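Long-range contact in hydroquinone dioxygenase small subunit (PDB 4ZXA), which forms a two-subunit hydroquinone 1,2-dioxygenase with its large partner, a complex that probably opens the ring of hydroquinone by metal-dependent oxidation: residues V90-L95 and V122-G127. Sequence-based numbering, arbitrary orientation.
Sequences VRVEFL and VLLKRG
V92 reaches diagonally across the strand pair to L124, its CG2 lying 3.9 Å from L124 CD1. V92 CG2 stands anti to its own carbonyl carbon (CG1 takes the place anti to N, chi1 -173°), and this turns that methyl to the leucine. Two residues further along, the F94 ring meets V122 obliquely, its CE2 3.8 Å from V122 CG2. V90 is on this same buried face, while R91 and L123 occupy the other. There R91, extended from CG to NE, makes a cation-pi contact with Y121.

Four backbone hydrogen bonds fix the antiparallel register. V90 N donates to L124 O at 2.8 Å, and L124 N returns a bond of 2.7 Å to V90 O; V92 and V122 form the second hydrogen-bonded pair, V92 N to V122 O being the straightest at 166°. Between them R91 faces L123 as a non-hydrogen-bonded pair, and R91 CA makes a CA-H...O contact of 3.3 Å with V122 O.

F140 of neighbouring strand 136-142 packs on V90 and V92; C130, in the other sheet, touches F94 and L124. Beyond strand 116-125, V122 and L123 pair with a large-subunit strand, continuing the sheet across the interface. An antiparallel pair whose apolar face meets a second sheet is characteristic of the cupin beta-barrel.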
ATOM      1  N   VAL A  90      25.533  35.942  -5.392  1.00 35.53           N
ATOM      2  CA  VAL A  90      26.665  36.093  -6.285  1.00 32.70           C
ATOM      3  C   VAL A  90      26.312  37.008  -7.436  1.00 31.76           C
ATOM      4  O   VAL A  90      25.213  36.943  -7.981  1.00 37.09           O
ATOM      5  CB  VAL A  90      27.141  34.740  -6.821  1.00 29.22           C
ATOM      6  CG1 VAL A  90      28.328  34.924  -7.745  1.00 27.58           C
ATOM      7  CG2 VAL A  90      27.501  33.813  -5.674  1.00 26.73           C
ATOM      8  N   ARG A  91      27.245  37.885  -7.772  1.00 29.76           N
ATOM      9  CA  ARG A  91      27.162  38.692  -8.974  1.00 30.87           C
ATOM     10  C   ARG A  91      28.007  37.986 -10.033  1.00 31.77           C
ATOM     11  O   ARG A  91      29.124  37.550  -9.755  1.00 31.46           O
ATOM     12  CB  ARG A  91      27.711  40.091  -8.681  1.00 33.22           C
ATOM     13  CG  ARG A  91      27.939  40.974  -9.899  1.00 41.96           C
ATOM     14  CD  ARG A  91      28.390  42.374  -9.480  1.00 47.97           C
ATOM     15  NE  ARG A  91      28.479  43.264 -10.628  1.00 53.80           N
ATOM     16  CZ  ARG A  91      29.562  43.362 -11.395  1.00 64.61           C
ATOM     17  NH1 ARG A  91      30.628  42.628 -11.105  1.00 61.01           N
ATOM     18  NH2 ARG A  91      29.586  44.187 -12.440  1.00 58.21           N
ATOM     19  N   VAL A  92      27.472  37.852 -11.240  1.00 29.91           N
ATOM     20  CA  VAL A  92      28.198  37.174 -12.309  1.00 31.42           C
ATOM     21  C   VAL A  92      28.419  38.145 -13.472  1.00 33.02           C
ATOM     22  O   VAL A  92      27.450  38.621 -14.071  1.00 32.70           O
ATOM     23  CB  VAL A  92      27.445  35.885 -12.794  1.00 34.19           C
ATOM     24  CG1 VAL A  92      28.287  35.097 -13.798  1.00 27.65           C
ATOM     25  CG2 VAL A  92      27.065  34.992 -11.610  1.00 29.43           C
ATOM     26  N   GLU A  93      29.687  38.440 -13.773  1.00 31.07           N
ATOM     27  CA  GLU A  93      30.047  39.343 -14.871  1.00 38.46           C
ATOM     28  C   GLU A  93      30.295  38.565 -16.156  1.00 39.02           C
ATOM     29  O   GLU A  93      30.964  37.532 -16.131  1.00 38.79           O
ATOM     30  CB  GLU A  93      31.334  40.096 -14.555  1.00 40.92           C
ATOM     31  CG  GLU A  93      31.230  41.185 -13.518  1.00 52.59           C
ATOM     32  CD  GLU A  93      32.599  41.578 -12.963  1.00 53.75           C
ATOM     33  OE1 GLU A  93      33.495  41.950 -13.758  1.00 48.18           O
ATOM     34  OE2 GLU A  93      32.780  41.497 -11.729  1.00 57.92           O
ATOM     35  N   PHE A  94      29.813  39.088 -17.282  1.00 36.96           N
ATOM     36  CA  PHE A  94      29.933  38.390 -18.561  1.00 35.99           C
ATOM     37  C   PHE A  94      30.656  39.197 -19.635  1.00 36.43           C
ATOM     38  O   PHE A  94      30.255  40.315 -19.959  1.00 42.09           O
ATOM     39  CB  PHE A  94      28.544  38.009 -19.096  1.00 40.76           C
ATOM     40  CG  PHE A  94      27.829  36.975 -18.271  1.00 33.32           C
ATOM     41  CD1 PHE A  94      28.007  35.621 -18.524  1.00 31.91           C
ATOM     42  CD2 PHE A  94      26.975  37.356 -17.253  1.00 31.92           C
ATOM     43  CE1 PHE A  94      27.342  34.660 -17.765  1.00 29.98           C
ATOM     44  CE2 PHE A  94      26.308  36.408 -16.485  1.00 36.73           C
ATOM     45  CZ  PHE A  94      26.490  35.058 -16.741  1.00 35.18           C
ATOM     46  N   LEU A  95      31.702  38.607 -20.205  1.00 37.07           N
ATOM     47  CA  LEU A  95      32.370  39.150 -21.386  1.00 37.37           C
ATOM     48  C   LEU A  95      32.155  38.259 -22.605  1.00 42.80           C
ATOM     49  O   LEU A  95      32.368  37.043 -22.527  1.00 40.31           O
ATOM     50  CB  LEU A  95      33.868  39.216 -21.138  1.00 44.05           C
ATOM     51  CG  LEU A  95      34.385  40.394 -20.341  1.00 40.32           C
ATOM     52  CD1 LEU A  95      35.864  40.185 -20.096  1.00 43.94           C
ATOM     53  CD2 LEU A  95      34.112  41.654 -21.135  1.00 40.65           C
ATOM     54  N   VAL A 122      24.645  39.532 -13.938  1.00 33.96           N
ATOM     55  CA  VAL A 122      23.466  38.979 -13.316  1.00 33.38           C
ATOM     56  C   VAL A 122      23.681  38.962 -11.806  1.00 34.06           C
ATOM     57  O   VAL A 122      24.802  38.782 -11.323  1.00 31.93           O
ATOM     58  CB  VAL A 122      23.196  37.538 -13.830  1.00 29.99           C
ATOM     59  CG1 VAL A 122      22.049  36.908 -13.069  1.00 31.86           C
ATOM     60  CG2 VAL A 122      22.906  37.555 -15.320  1.00 30.68           C
ATOM     61  N   LEU A 123      22.597  39.138 -11.064  1.00 32.58           N
ATOM     62  CA  LEU A 123      22.655  39.093  -9.615  1.00 31.91           C
ATOM     63  C   LEU A 123      21.870  37.924  -9.055  1.00 31.61           C
ATOM     64  O   LEU A 123      20.652  37.966  -8.975  1.00 31.24           O
ATOM     65  CB  LEU A 123      22.127  40.396  -9.044  1.00 38.14           C
ATOM     66  CG  LEU A 123      23.252  41.172  -8.390  1.00 44.59           C
ATOM     67  CD1 LEU A 123      22.933  42.670  -8.342  1.00 42.40           C
ATOM     68  CD2 LEU A 123      23.453  40.552  -7.006  1.00 41.44           C
ATOM     69  N   LEU A 124      22.583  36.881  -8.658  1.00 33.14           N
ATOM     70  CA  LEU A 124      21.948  35.636  -8.236  1.00 37.16           C
ATOM     71  C   LEU A 124      21.830  35.535  -6.721  1.00 38.72           C
ATOM     72  O   LEU A 124      22.828  35.623  -5.993  1.00 35.81           O
ATOM     73  CB  LEU A 124      22.739  34.423  -8.755  1.00 25.82           C
ATOM     74  CG  LEU A 124      22.904  34.297 -10.272  1.00 36.96           C
ATOM     75  CD1 LEU A 124      23.836  33.128 -10.629  1.00 33.20           C
ATOM     76  CD2 LEU A 124      21.548  34.148 -10.968  1.00 29.44           C
ATOM     77  N   LYS A 125      20.608  35.335  -6.247  1.00 33.54           N
ATOM     78  CA  LYS A 125      20.408  34.982  -4.853  1.00 35.69           C
ATOM     79  C   LYS A 125      20.070  33.499  -4.796  1.00 32.83           C
ATOM     80  O   LYS A 125      19.898  32.867  -5.834  1.00 31.84           O
ATOM     81  CB  LYS A 125      19.292  35.825  -4.238  1.00 40.05           C
ATOM     82  CG  LYS A 125      19.594  37.316  -4.192  1.00 41.78           C
ATOM     83  CD  LYS A 125      18.346  38.131  -3.844  1.00 50.48           C
ATOM     84  CE  LYS A 125      18.718  39.560  -3.447  1.00 49.59           C
ATOM     85  NZ  LYS A 125      17.663  40.542  -3.825  1.00 47.62           N
ATOM     86  N   ARG A 126      19.986  32.954  -3.588  1.00 30.50           N
ATOM     87  CA  ARG A 126      19.637  31.551  -3.384  1.00 33.88           C
ATOM     88  C   ARG A 126      18.448  31.051  -4.212  1.00 29.96           C
ATOM     89  O   ARG A 126      17.370  31.653  -4.236  1.00 27.37           O
ATOM     90  CB  ARG A 126      19.333  31.289  -1.913  1.00 33.69           C
ATOM     91  CG  ARG A 126      18.943  29.837  -1.653  1.00 33.14           C
ATOM     92  CD  ARG A 126      18.690  29.609  -0.192  1.00 32.37           C
ATOM     93  NE  ARG A 126      17.420  30.191   0.228  1.00 28.85           N
ATOM     94  CZ  ARG A 126      17.081  30.395   1.496  1.00 35.65           C
ATOM     95  NH1 ARG A 126      17.930  30.082   2.476  1.00 30.35           N
ATOM     96  NH2 ARG A 126      15.896  30.923   1.777  1.00 36.52           N
ATOM     97  N   GLY A 127      18.650  29.926  -4.874  1.00 26.27           N
ATOM     98  CA  GLY A 127      17.594  29.320  -5.653  1.00 26.59           C
ATOM     99  C   GLY A 127      17.595  29.821  -7.077  1.00 27.73           C
ATOM    100  O   GLY A 127      16.761  29.405  -7.883  1.00 30.11           O
TER